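Local atomic coordinates of LYND (Lyngbya aestuarii, PDB entry 4V1T), a protein that probably acts as a cyanobactin heterocyclase, an ATP-dependent YcaO enzyme that cyclises cysteine residues of a precursor peptide to thiazolines. Residues E124-A129 / T255-A260; Q544-L549 / L601-F606. All blocks are in the same frame, centred on the assembly; numbering follows the deposited sequence.

Overall arrangement
The two contacts sit on opposite sides of the chain's centre, about 59 Å apart between centres and about 41 Å between nearest atoms, so neither touches the other. Contact 1 pairs two helices in the part of the chain built on the seven-stranded mixed sheet, and its 255-260 segment also packs on the second subunit. Contact 2 lies in the YcaO region, where a helix whose Glu548 binds a magnesium ion and which touches ADP through Gln544 and Glu548 meets the turn leading into strand 605-612; no other protein chain touches its segments. The side chain of Met547 in contact 2 is about 9 Å from ADP. Both contacts are buried and apolar, without hydrogen bonds between their segments.

Contact 1. Residues E124-A129 / T255-A260; sequences EVTVAA and TGLQFA
Leu257 overlaps one side of helix 124-135 with the end of its side chain, its CD1 methyl lying 3.8 Å from Ala129 CB. The same methyl approaches the backbone one turn earlier, with Leu257 CD1 3.9 Å from Thr126 O, and Thr126 CG2 flanks it more loosely at 4.3 Å from Leu257 CD1. A single leucine branch therefore meets two residues three apart, which lie on the same side of helix 124-135. With CG anti to the carbonyl carbon (chi1 -64°) and CD1 continuing the chain outward (chi2 175°), Leu257 reaches across to the helix, its CA lying 7.6 Å from Ala129 CA. Helix 124-135 connects the parallel, neighbouring strands 114-118 and 141-142 of the mixed sheet, a beta-alpha-beta crossover consistent with the E1-like, Rossmann-type fold of such cyclodehydratases; helix 250-275 packs beside it. Leu253 and Gln254 extend the interface toward Thr126 and Ala129, while Leu257 also touches Leu130 and Pro185. Thr126 turns its hydroxyl to Ser123 OG, a hydrogen bond to the residue just ahead of the helix, and offers its methyl to the leucine. Elsewhere on helix 250-275, Phe259 rests on strand 189-196 and on Leu298 of the second subunit.

Contact 2. Residues Q544-L549 / L601-F606; sequences QGFMEL and LGIPAF. With MG (magnesium ion), chain O.
The ADP and magnesium pocket of the YcaO region borders one side of helix 538-561, and on the other side of that helix Phe546 and Met547 pack against Ile603. The sulfur makes the nearest approach, Met547 SD lying 3.6 Å from Ile603 CG2. The bend at chi2 (-57°) turns the sulfur to the isoleucine, and the extended last torsion carries the methyl past it, with Met547 CE 3.9 Å from Ile603 CG2. The longer branch of the isoleucine meets the aromatic ring at its edge, near the ring plane, with Ile603 CD1 4.1 Å from Phe546 CE1. Phe546 and Met547 each cross the isoleucine at about a right angle. Ile603 belongs to the turn feeding strand 605-612, the central strand of a three-stranded antiparallel sheet, so the contact joins that sheet's entry to the helix; Cys704 of helix 697-710 touches both Phe546 and Met547. Were Ile603 cut back to an alanine, both methyls would go, which would probably open a gap between the sulfur and the Phe546 edge and set the end of Met547 freer to turn. Next to Met547 on the helix, Glu548 binds the magnesium ion through one oxygen: OE2 is 2.1 Å from the metal and OE1 stays at 3.4 Å from it. Gly531 N donates a hydrogen bond to OE1, which helps fix the carboxylate's rotation. Three waters and two atoms from elsewhere complete six ligands, and ADP touches both Gln544 and Glu548.

Contact 1. Residues E124-A129 / T255-A260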
loop_
_atom_site.group_PDB
_atom_site.type_symbol
_atom_site.label_atom_id
_atom_site.label_comp_id
_atom_site.label_asym_id
_atom_site.label_seq_id
_atom_site.Cartn_x
_atom_site.Cartn_y
_atom_site.Cartn_z
ATOM N N GLU B 124 -35.441 3.184 20.133
ATOM C CA GLU B 124 -35.975 1.843 20.317
ATOM C C GLU B 124 -36.542 1.288 19.020
ATOM O O GLU B 124 -36.774 0.088 18.903
ATOM C CB GLU B 124 -37.042 1.828 21.404
ATOM C CG GLU B 124 -36.528 2.304 22.757
ATOM C CD GLU B 124 -36.583 3.818 22.937
ATOM O OE1 GLU B 124 -37.106 4.535 22.052
ATOM O OE2 GLU B 124 -36.103 4.301 23.981
ATOM N N VAL B 125 -36.759 2.164 18.047
ATOM C CA VAL B 125 -37.160 1.731 16.715
ATOM C C VAL B 125 -35.919 1.307 15.941
ATOM O O VAL B 125 -35.992 0.446 15.067
ATOM C CB VAL B 125 -37.943 2.818 15.936
ATOM C CG1 VAL B 125 -39.331 3.007 16.537
ATOM C CG2 VAL B 125 -37.185 4.139 15.898
ATOM N N THR B 126 -34.779 1.907 16.276
ATOM C CA THR B 126 -33.505 1.507 15.708
ATOM C C THR B 126 -33.157 0.098 16.170
ATOM O O THR B 126 -32.681 -0.722 15.389
ATOM C CB THR B 126 -32.376 2.481 16.097
ATOM O OG1 THR B 126 -32.568 3.726 15.420
ATOM C CG2 THR B 126 -30.992 1.917 15.713
ATOM N N VAL B 127 -33.395 -0.174 17.447
ATOM C CA VAL B 127 -33.192 -1.501 18.004
ATOM C C VAL B 127 -34.145 -2.491 17.340
ATOM O O VAL B 127 -33.792 -3.639 17.066
ATOM C CB VAL B 127 -33.401 -1.512 19.533
ATOM C CG1 VAL B 127 -33.320 -2.930 20.080
ATOM C CG2 VAL B 127 -32.366 -0.628 20.215
ATOM N N ALA B 128 -35.356 -2.032 17.076
ATOM C CA ALA B 128 -36.381 -2.865 16.457
ATOM C C ALA B 128 -36.045 -3.173 14.998
ATOM O O ALA B 128 -36.331 -4.259 14.511
ATOM C CB ALA B 128 -37.738 -2.182 16.554
ATOM N N ALA B 129 -35.428 -2.220 14.310
ATOM C CA ALA B 129 -35.044 -2.404 12.915
ATOM C C ALA B 129 -33.964 -3.473 12.774
ATOM O O ALA B 129 -34.036 -4.322 11.878
ATOM C CB ALA B 129 -34.559 -1.093 12.314
ATOM N N THR B 255 -28.226 0.712 6.027
ATOM C CA THR B 255 -26.991 0.142 5.499
ATOM C C THR B 255 -26.138 -0.413 6.632
ATOM O O THR B 255 -25.556 -1.485 6.513
ATOM C CB THR B 255 -26.165 1.188 4.721
ATOM O OG1 THR B 255 -26.819 1.500 3.487
ATOM C CG2 THR B 255 -24.767 0.662 4.415
ATOM N N GLY B 256 -26.066 0.325 7.730
ATOM C CA GLY B 256 -25.286 -0.081 8.876
ATOM C C GLY B 256 -25.876 -1.265 9.634
ATOM O O GLY B 256 -25.141 -2.145 10.095
ATOM N N LEU B 257 -27.195 -1.288 9.774
ATOM C CA LEU B 257 -27.854 -2.343 10.539
ATOM C C LEU B 257 -27.886 -3.678 9.780
ATOM O O LEU B 257 -27.753 -4.747 10.374
ATOM C CB LEU B 257 -29.268 -1.907 10.898
ATOM C CG LEU B 257 -29.370 -0.684 11.819
ATOM C CD1 LEU B 257 -30.824 -0.268 11.995
ATOM C CD2 LEU B 257 -28.719 -0.934 13.166
ATOM N N GLN B 258 -28.066 -3.611 8.467
ATOM C CA GLN B 258 -28.094 -4.811 7.636
ATOM C C GLN B 258 -26.685 -5.391 7.534
ATOM O O GLN B 258 -26.480 -6.600 7.611
ATOM C CB GLN B 258 -28.655 -4.488 6.246
ATOM C CG GLN B 258 -30.120 -4.052 6.241
ATOM C CD GLN B 258 -31.080 -5.182 6.540
ATOM O OE1 GLN B 258 -30.677 -6.334 6.715
ATOM N NE2 GLN B 258 -32.359 -4.859 6.602
ATOM N N PHE B 259 -25.715 -4.501 7.370
ATOM C CA PHE B 259 -24.306 -4.863 7.396
ATOM C C PHE B 259 -23.972 -5.541 8.727
ATOM O O PHE B 259 -23.315 -6.575 8.769
ATOM C CB PHE B 259 -23.466 -3.603 7.193
ATOM C CG PHE B 259 -22.051 -3.843 6.754
ATOM C CD1 PHE B 259 -21.449 -5.084 6.858
ATOM C CD2 PHE B 259 -21.306 -2.786 6.248
ATOM C CE1 PHE B 259 -20.137 -5.268 6.461
ATOM C CE2 PHE B 259 -19.997 -2.961 5.857
ATOM C CZ PHE B 259 -19.413 -4.205 5.956
ATOM N N ALA B 260 -24.442 -4.961 9.820
ATOM C CA ALA B 260 -24.218 -5.542 11.137
ATOM C C ALA B 260 -24.872 -6.923 11.244
ATOM O O ALA B 260 -24.303 -7.847 11.831
ATOM C CB ALA B 260 -24.746 -4.625 12.215
#

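Contact 2. Residues Q544-L549 / L601-F606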
loop_
_atom_site.group_PDB
_atom_site.type_symbol
_atom_site.label_atom_id
_atom_site.label_comp_id
_atom_site.label_asym_id
_atom_site.label_seq_id
_atom_site.Cartn_x
_atom_site.Cartn_y
_atom_site.Cartn_z
ATOM N N GLN B 544 20.923 4.663 18.392
ATOM C CA GLN B 544 20.394 5.858 17.767
ATOM C C GLN B 544 20.199 6.966 18.796
ATOM O O GLN B 544 20.516 8.122 18.531
ATOM C CB GLN B 544 19.074 5.554 17.053
ATOM C CG GLN B 544 18.516 6.721 16.254
ATOM C CD GLN B 544 19.425 7.133 15.116
ATOM O OE1 GLN B 544 19.690 6.346 14.202
ATOM N NE2 GLN B 544 19.919 8.377 15.167
ATOM N N GLY B 545 19.681 6.605 19.966
ATOM C CA GLY B 545 19.446 7.569 21.030
ATOM C C GLY B 545 20.731 8.244 21.457
ATOM O O GLY B 545 20.780 9.464 21.615
ATOM N N PHE B 546 21.773 7.439 21.630
ATOM C CA PHE B 546 23.098 7.944 21.997
ATOM C C PHE B 546 23.606 8.930 20.942
ATOM O O PHE B 546 24.056 10.025 21.264
ATOM C CB PHE B 546 24.099 6.782 22.159
ATOM C CG PHE B 546 25.392 7.186 22.808
ATOM C CD1 PHE B 546 26.414 7.743 22.061
ATOM C CD2 PHE B 546 25.571 7.033 24.172
ATOM C CE1 PHE B 546 27.592 8.138 22.663
ATOM C CE2 PHE B 546 26.750 7.420 24.778
ATOM C CZ PHE B 546 27.764 7.972 24.023
ATOM N N MET B 547 23.526 8.539 19.677
ATOM C CA MET B 547 23.992 9.387 18.590
ATOM C C MET B 547 23.213 10.693 18.549
ATOM O O MET B 547 23.756 11.738 18.178
ATOM C CB MET B 547 23.856 8.666 17.239
ATOM C CG MET B 547 24.868 7.560 17.042
ATOM S SD MET B 547 26.555 8.171 17.194
ATOM C CE MET B 547 27.360 6.698 17.785
ATOM N N GLU B 548 21.939 10.642 18.928
ATOM C CA GLU B 548 21.166 11.864 19.010
ATOM C C GLU B 548 21.802 12.782 20.055
ATOM O O GLU B 548 22.025 13.947 19.787
ATOM C CB GLU B 548 19.708 11.588 19.355
ATOM C CG GLU B 548 18.832 12.832 19.266
ATOM C CD GLU B 548 17.371 12.487 19.116
ATOM O OE1 GLU B 548 16.714 12.215 20.137
ATOM O OE2 GLU B 548 16.887 12.470 17.970
ATOM N N LEU B 549 22.134 12.243 21.220
ATOM C CA LEU B 549 22.757 13.047 22.275
ATOM C C LEU B 549 24.052 13.751 21.822
ATOM O O LEU B 549 24.240 14.933 22.104
ATOM C CB LEU B 549 23.045 12.178 23.496
ATOM C CG LEU B 549 21.839 11.592 24.244
ATOM C CD1 LEU B 549 22.309 10.931 25.527
ATOM C CD2 LEU B 549 20.786 12.643 24.568
ATOM N N LEU B 601 34.353 13.721 21.687
ATOM C CA LEU B 601 34.090 12.281 21.661
ATOM C C LEU B 601 34.602 11.647 20.372
ATOM O O LEU B 601 34.787 10.431 20.298
ATOM C CB LEU B 601 32.598 11.996 21.834
ATOM C CG LEU B 601 31.922 12.550 23.093
ATOM C CD1 LEU B 601 30.523 11.972 23.248
ATOM C CD2 LEU B 601 32.747 12.276 24.343
ATOM N N GLY B 602 34.827 12.477 19.357
ATOM C CA GLY B 602 35.404 12.019 18.103
ATOM C C GLY B 602 34.427 11.275 17.209
ATOM O O GLY B 602 34.815 10.736 16.171
ATOM N N ILE B 603 33.162 11.232 17.614
ATOM C CA ILE B 603 32.117 10.614 16.811
ATOM C C ILE B 603 31.639 11.635 15.790
ATOM O O ILE B 603 31.191 12.708 16.166
ATOM C CB ILE B 603 30.929 10.153 17.675
ATOM C CG1 ILE B 603 31.402 9.119 18.711
ATOM C CG2 ILE B 603 29.830 9.574 16.792
ATOM C CD1 ILE B 603 30.340 8.709 19.716
ATOM N N PRO B 604 31.726 11.306 14.491
ATOM C CA PRO B 604 31.418 12.344 13.511
ATOM C C PRO B 604 30.003 12.902 13.631
ATOM O O PRO B 604 29.029 12.160 13.718
ATOM C CB PRO B 604 31.624 11.650 12.162
ATOM C CG PRO B 604 31.811 10.211 12.444
ATOM C CD PRO B 604 32.178 10.049 13.872
ATOM N N ALA B 605 29.919 14.223 13.639
ATOM C CA ALA B 605 28.662 14.926 13.749
ATOM C C ALA B 605 28.718 16.092 12.786
ATOM O O ALA B 605 29.757 16.746 12.650
ATOM C CB ALA B 605 28.444 15.417 15.173
ATOM N N PHE B 606 27.604 16.354 12.119
ATOM C CA PHE B 606 27.584 17.370 11.084
ATOM C C PHE B 606 26.345 18.248 11.126
ATOM O O PHE B 606 25.309 17.861 11.662
ATOM C CB PHE B 606 27.690 16.699 9.719
ATOM C CG PHE B 606 28.946 15.905 9.538
ATOM C CD1 PHE B 606 30.091 16.505 9.037
ATOM C CD2 PHE B 606 28.983 14.562 9.871
ATOM C CE1 PHE B 606 31.254 15.774 8.866
ATOM C CE2 PHE B 606 30.141 13.826 9.700
ATOM C CZ PHE B 606 31.279 14.431 9.203
HETATM MG MG MG O . 14.950 11.927 17.255
HETATM O O HOH W 1 13.136 11.115 16.528
HETATM O O HOH W 2 15.482 9.946 17.786
HETATM O O HOH W 3 13.993 11.642 19.113
#